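Uncharacterized protein (Staphylococcus aureus subsp. aureus Mu50, PDB 4QPV) is of unknown function and belongs to the DUF1672 family, whose fold is built from a kinked helix followed by three beta strands, used as a repeat. Local coordinates at residues V125-E137 against L194-M206. Residues are numbered along the deposited sequence; the frame is centred on the assembly and turned at random. Where two conformers were deposited one is given.
Sequences VLSGFEYRAHKEE and LIKEDDKSFRDGM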
loop_
_atom_site.group_PDB
_atom_site.type_symbol
_atom_site.label_atom_id
_atom_site.label_comp_id
_atom_site.label_asym_id
_atom_site.label_seq_id
_atom_site.Cartn_x
_atom_site.Cartn_y
_atom_site.Cartn_z
ATOM N N VAL A 125 8.240 -2.327 0.586
ATOM C CA VAL A 125 9.040 -1.548 -0.348
ATOM C C VAL A 125 9.076 -2.271 -1.699
ATOM O O VAL A 125 8.905 -1.632 -2.731
ATOM C CB VAL A 125 10.447 -1.333 0.241
ATOM C CG1 VAL A 125 11.432 -0.829 -0.813
ATOM C CG2 VAL A 125 10.380 -0.384 1.442
ATOM N N LEU A 126 9.238 -3.605 -1.681
ATOM C CA LEU A 126 9.311 -4.421 -2.895
ATOM C C LEU A 126 7.999 -4.395 -3.708
ATOM O O LEU A 126 8.048 -4.602 -4.917
ATOM C CB LEU A 126 9.765 -5.848 -2.602
ATOM C CG LEU A 126 11.250 -5.958 -2.206
ATOM C CD1 LEU A 126 11.623 -7.393 -1.941
ATOM C CD2 LEU A 126 12.168 -5.315 -3.243
ATOM N N SER A 127 6.847 -4.086 -3.077
ATOM C CA SER A 127 5.583 -3.905 -3.798
ATOM C C SER A 127 5.765 -2.769 -4.826
ATOM O O SER A 127 5.229 -2.825 -5.932
ATOM C CB SER A 127 4.453 -3.596 -2.818
ATOM O OG SER A 127 3.276 -3.157 -3.478
ATOM N N GLY A 128 6.562 -1.759 -4.441
ATOM C CA GLY A 128 6.873 -0.611 -5.289
ATOM C C GLY A 128 7.728 -1.021 -6.488
ATOM O O GLY A 128 7.592 -0.470 -7.579
ATOM N N PHE A 129 8.603 -2.027 -6.293
ATOM C CA PHE A 129 9.439 -2.577 -7.367
ATOM C C PHE A 129 8.568 -3.391 -8.329
ATOM O O PHE A 129 8.751 -3.318 -9.548
ATOM C CB PHE A 129 10.554 -3.461 -6.781
ATOM C CG PHE A 129 11.750 -2.749 -6.193
ATOM C CD1 PHE A 129 11.619 -1.944 -5.062
ATOM C CD2 PHE A 129 13.020 -2.939 -6.726
ATOM C CE1 PHE A 129 12.739 -1.311 -4.498
ATOM C CE2 PHE A 129 14.138 -2.303 -6.170
ATOM C CZ PHE A 129 13.991 -1.510 -5.049
ATOM N N GLU A 130 7.587 -4.128 -7.766
ATOM C CA GLU A 130 6.625 -4.913 -8.536
ATOM C C GLU A 130 5.754 -3.988 -9.369
ATOM O O GLU A 130 5.485 -4.293 -10.531
ATOM C CB GLU A 130 5.767 -5.822 -7.640
ATOM C CG GLU A 130 6.524 -7.003 -7.040
ATOM C CD GLU A 130 7.111 -8.051 -7.977
ATOM O OE1 GLU A 130 6.903 -7.964 -9.210
ATOM O OE2 GLU A 130 7.750 -8.996 -7.461
ATOM N N TYR A 131 5.386 -2.813 -8.801
ATOM C CA TYR A 131 4.627 -1.815 -9.548
ATOM C C TYR A 131 5.418 -1.372 -10.769
ATOM O O TYR A 131 4.888 -1.424 -11.877
ATOM C CB TYR A 131 4.266 -0.609 -8.678
ATOM C CG TYR A 131 3.700 0.532 -9.503
ATOM C CD1 TYR A 131 2.432 0.440 -10.081
ATOM C CD2 TYR A 131 4.468 1.662 -9.785
ATOM C CE1 TYR A 131 1.917 1.474 -10.867
ATOM C CE2 TYR A 131 3.961 2.703 -10.566
ATOM C CZ TYR A 131 2.684 2.606 -11.097
ATOM O OH TYR A 131 2.188 3.637 -11.850
ATOM N N ARG A 132 6.673 -0.942 -10.571
ATOM C CA ARG A 132 7.522 -0.511 -11.683
ATOM C C ARG A 132 7.665 -1.612 -12.740
ATOM O O ARG A 132 7.490 -1.331 -13.926
ATOM C CB ARG A 132 8.901 -0.076 -11.177
ATOM C CG ARG A 132 9.804 0.379 -12.311
ATOM C CD ARG A 132 11.152 0.805 -11.798
ATOM N NE ARG A 132 12.009 1.178 -12.918
ATOM C CZ ARG A 132 13.292 1.507 -12.807
ATOM N NH1 ARG A 132 13.881 1.525 -11.616
ATOM N NH2 ARG A 132 13.999 1.811 -13.886
ATOM N N ALA A 133 7.916 -2.869 -12.317
ATOM C CA ALA A 133 8.098 -3.996 -13.254
ATOM C C ALA A 133 6.841 -4.278 -14.116
ATOM O O ALA A 133 6.974 -4.856 -15.193
ATOM C CB ALA A 133 8.494 -5.253 -12.499
ATOM N N HIS A 134 5.647 -3.859 -13.651
ATOM C CA HIS A 134 4.367 -4.061 -14.363
ATOM C C HIS A 134 3.582 -2.749 -14.469
ATOM O O HIS A 134 2.353 -2.784 -14.495
ATOM C CB HIS A 134 3.506 -5.098 -13.612
ATOM C CG HIS A 134 4.174 -6.421 -13.443
ATOM N ND1 HIS A 134 4.085 -7.401 -14.415
ATOM C CD2 HIS A 134 4.940 -6.879 -12.425
ATOM C CE1 HIS A 134 4.804 -8.416 -13.967
ATOM N NE2 HIS A 134 5.337 -8.148 -12.771
ATOM N N LYS A 135 4.295 -1.601 -14.559
ATOM C CA LYS A 135 3.703 -0.255 -14.533
ATOM C C LYS A 135 2.603 -0.040 -15.576
ATOM O O LYS A 135 1.501 0.351 -15.199
ATOM C CB LYS A 135 4.794 0.828 -14.680
ATOM C CG LYS A 135 4.268 2.238 -14.446
ATOM C CD LYS A 135 5.350 3.312 -14.599
ATOM C CE LYS A 135 4.952 4.607 -13.943
ATOM N NZ LYS A 135 3.646 5.114 -14.433
ATOM N N GLU A 136 2.901 -0.232 -16.864
ATOM C CA GLU A 136 1.921 0.012 -17.925
ATOM C C GLU A 136 0.623 -0.765 -17.698
ATOM O O GLU A 136 -0.448 -0.172 -17.810
ATOM C CB GLU A 136 2.515 -0.323 -19.303
ATOM C CG GLU A 136 1.585 0.004 -20.467
ATOM C CD GLU A 136 2.209 -0.021 -21.852
ATOM O OE1 GLU A 136 3.402 -0.383 -21.971
ATOM O OE2 GLU A 136 1.499 0.328 -22.821
ATOM N N GLU A 137 0.720 -2.090 -17.411
ATOM C CA GLU A 137 -0.418 -2.994 -17.142
ATOM C C GLU A 137 -1.229 -2.532 -15.941
ATOM O O GLU A 137 -2.463 -2.543 -15.967
ATOM C CB GLU A 137 0.121 -4.394 -16.788
ATOM C CG GLU A 137 0.249 -5.408 -17.886
ATOM C CD GLU A 137 0.753 -6.730 -17.330
ATOM O OE1 GLU A 137 1.139 -6.802 -16.133
ATOM O OE2 GLU A 137 0.766 -7.701 -18.114
ATOM N N LEU A 194 19.101 -2.430 -8.514
ATOM C CA LEU A 194 18.237 -2.296 -9.685
ATOM C C LEU A 194 17.602 -0.909 -9.835
ATOM O O LEU A 194 17.152 -0.586 -10.937
ATOM C CB LEU A 194 17.105 -3.350 -9.664
ATOM C CG LEU A 194 17.493 -4.824 -9.612
ATOM C CD1 LEU A 194 16.251 -5.706 -9.584
ATOM C CD2 LEU A 194 18.411 -5.211 -10.773
ATOM N N ILE A 195 17.534 -0.112 -8.751
ATOM C CA ILE A 195 16.843 1.195 -8.745
ATOM C C ILE A 195 17.266 2.122 -9.920
ATOM O O ILE A 195 16.407 2.616 -10.647
ATOM C CB ILE A 195 17.004 1.940 -7.384
ATOM C CG1 ILE A 195 16.442 1.100 -6.193
ATOM C CG2 ILE A 195 16.353 3.335 -7.438
ATOM C CD1 ILE A 195 16.870 1.619 -4.726
ATOM N N LYS A 196 18.573 2.351 -10.087
ATOM C CA LYS A 196 19.102 3.287 -11.080
ATOM C C LYS A 196 19.161 2.729 -12.509
ATOM O O LYS A 196 19.509 3.480 -13.419
ATOM C CB LYS A 196 20.495 3.782 -10.651
ATOM C CG LYS A 196 20.450 4.788 -9.493
ATOM C CD LYS A 196 21.855 5.159 -9.029
ATOM C CE LYS A 196 21.858 6.066 -7.823
ATOM N NZ LYS A 196 23.240 6.344 -7.349
ATOM N N GLU A 197 18.791 1.454 -12.722
ATOM C CA GLU A 197 18.815 0.835 -14.050
ATOM C C GLU A 197 17.715 1.381 -14.934
ATOM O O GLU A 197 16.727 1.908 -14.423
ATOM C CB GLU A 197 18.656 -0.698 -13.946
ATOM C CG GLU A 197 19.851 -1.410 -13.333
ATOM C CD GLU A 197 21.151 -1.243 -14.091
ATOM O OE1 GLU A 197 21.145 -1.407 -15.333
ATOM O OE2 GLU A 197 22.169 -0.911 -13.444
ATOM N N ASP A 198 17.859 1.215 -16.264
ATOM C CA ASP A 198 16.810 1.598 -17.211
ATOM C C ASP A 198 15.679 0.576 -17.069
ATOM O O ASP A 198 15.901 -0.475 -16.469
ATOM C CB ASP A 198 17.341 1.702 -18.658
ATOM C CG ASP A 198 18.023 0.460 -19.199
ATOM O OD1 ASP A 198 17.339 -0.565 -19.376
ATOM O OD2 ASP A 198 19.227 0.536 -19.510
ATOM N N ASP A 199 14.483 0.873 -17.597
ATOM C CA ASP A 199 13.322 -0.002 -17.438
ATOM C C ASP A 199 13.529 -1.423 -17.953
ATOM O O ASP A 199 13.115 -2.362 -17.262
ATOM C CB ASP A 199 12.068 0.602 -18.076
ATOM C CG ASP A 199 11.320 1.561 -17.161
ATOM O OD1 ASP A 199 11.579 1.546 -15.932
ATOM O OD2 ASP A 199 10.464 2.303 -17.665
ATOM N N LYS A 200 14.167 -1.592 -19.131
ATOM C CA LYS A 200 14.422 -2.922 -19.694
ATOM C C LYS A 200 15.342 -3.715 -18.765
ATOM O O LYS A 200 15.001 -4.852 -18.418
ATOM C CB LYS A 200 14.990 -2.837 -21.124
ATOM C CG LYS A 200 13.884 -2.676 -22.157
ATOM C CD LYS A 200 14.367 -2.856 -23.592
ATOM C CE LYS A 200 13.216 -2.756 -24.565
ATOM N NZ LYS A 200 13.683 -2.715 -25.973
ATOM N N SER A 201 16.468 -3.094 -18.328
ATOM C CA SER A 201 17.434 -3.703 -17.409
ATOM C C SER A 201 16.776 -3.981 -16.052
ATOM O O SER A 201 17.082 -4.992 -15.422
ATOM C CB SER A 201 18.654 -2.802 -17.236
ATOM O OG SER A 201 19.546 -3.294 -16.248
ATOM N N PHE A 202 15.867 -3.085 -15.608
ATOM C CA PHE A 202 15.159 -3.241 -14.335
ATOM C C PHE A 202 14.288 -4.486 -14.362
ATOM O O PHE A 202 14.331 -5.284 -13.426
ATOM C CB PHE A 202 14.302 -2.006 -14.005
ATOM C CG PHE A 202 13.521 -2.147 -12.713
ATOM C CD1 PHE A 202 14.106 -1.839 -11.490
ATOM C CD2 PHE A 202 12.213 -2.629 -12.720
ATOM C CE1 PHE A 202 13.389 -1.984 -10.298
ATOM C CE2 PHE A 202 11.505 -2.798 -11.527
ATOM C CZ PHE A 202 12.088 -2.451 -10.323
ATOM N N ARG A 203 13.491 -4.638 -15.429
ATOM C CA ARG A 203 12.575 -5.761 -15.597
ATOM C C ARG A 203 13.347 -7.080 -15.698
ATOM O O ARG A 203 12.931 -8.052 -15.068
ATOM C CB ARG A 203 11.644 -5.553 -16.802
ATOM C CG ARG A 203 10.580 -4.462 -16.550
ATOM C CD ARG A 203 9.513 -4.407 -17.645
ATOM N NE ARG A 203 10.090 -4.110 -18.961
ATOM C CZ ARG A 203 10.164 -2.895 -19.501
ATOM N NH1 ARG A 203 9.672 -1.840 -18.857
ATOM N NH2 ARG A 203 10.717 -2.727 -20.695
ATOM N N ASP A 204 14.498 -7.090 -16.415
ATOM C CA ASP A 204 15.387 -8.256 -16.528
ATOM C C ASP A 204 15.942 -8.627 -15.138
ATOM O O ASP A 204 15.961 -9.805 -14.772
ATOM C CB ASP A 204 16.556 -7.962 -17.508
ATOM C CG ASP A 204 16.231 -8.090 -18.992
ATOM O OD1 ASP A 204 15.039 -8.265 -19.332
ATOM O OD2 ASP A 204 17.168 -8.004 -19.813
ATOM N N GLY A 205 16.348 -7.612 -14.383
ATOM C CA GLY A 205 16.879 -7.756 -13.027
ATOM C C GLY A 205 15.886 -8.374 -12.059
ATOM O O GLY A 205 16.257 -9.240 -11.258
HETATM N N MSE A 206 14.606 -7.942 -12.149
HETATM C CA MSE A 206 13.486 -8.443 -11.338
HETATM C C MSE A 206 13.240 -9.925 -11.633
HETATM O O MSE A 206 13.010 -10.697 -10.699
HETATM C CB MSE A 206 12.204 -7.631 -11.605
HETATM C CG MSE A 206 12.205 -6.262 -10.939
HETATM SE SE MSE A 206 12.255 -6.307 -8.989
HETATM C CE MSE A 206 10.417 -6.792 -8.684
HETATM O O HOH W 1 8.329 -0.530 -16.368
#
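Arg-132 reaches across from helix 116-133 and spends all three guanidinium nitrogens on 195-199. NE and NH2 take the same carboxylate oxygen of Asp-199 side-on, a salt bridge with Arg-132 NE 3.1 Å from Asp-199 OD1. Arg-132 NH2 also donates to Glu-197 O at 2.8 Å. Arg-132 NH1 donates to Ile-195 O at 2.9 Å. These acceptors lie in or near the guanidinium plane, whereas the Asp-199 carboxylate is turned 62° from it. With CG anti to the backbone N and the chain straight as far as NE, the extended side chain runs across the Phe-202 ring to these acceptors. A water bridges Arg-132 O and Arg-203 NH1.

Arg-132 CD sits 3.5 Å from the centroid of the Phe-202 ring in a CH-pi contact, and the guanidinium stacks almost parallel, 12° between planes, as an off-centre cation-pi pair. Four hydrogen bonds along its edge and the Phe-202 ring over one face fix the rotation of the group.

Apolar contacts involve Phe-129, which meets Phe-202 obliquely and touches Ile-195 CG1 with CZ, while SE of selenomethionine Met-206 lies at the Phe-129 ring edge. Met-206 CE lies 3.6 Å from CD of Glu-130, whose carboxylate pairs with Lys-210.

Asp-198 OD1 caps helix 199-212 through Ser-201 N. Segments 125-133 and 199-206 form a helix-helix crossing at -124°, with a stacked arginine joining the first to an N-capped helix start and a Met-aromatic contact beside it.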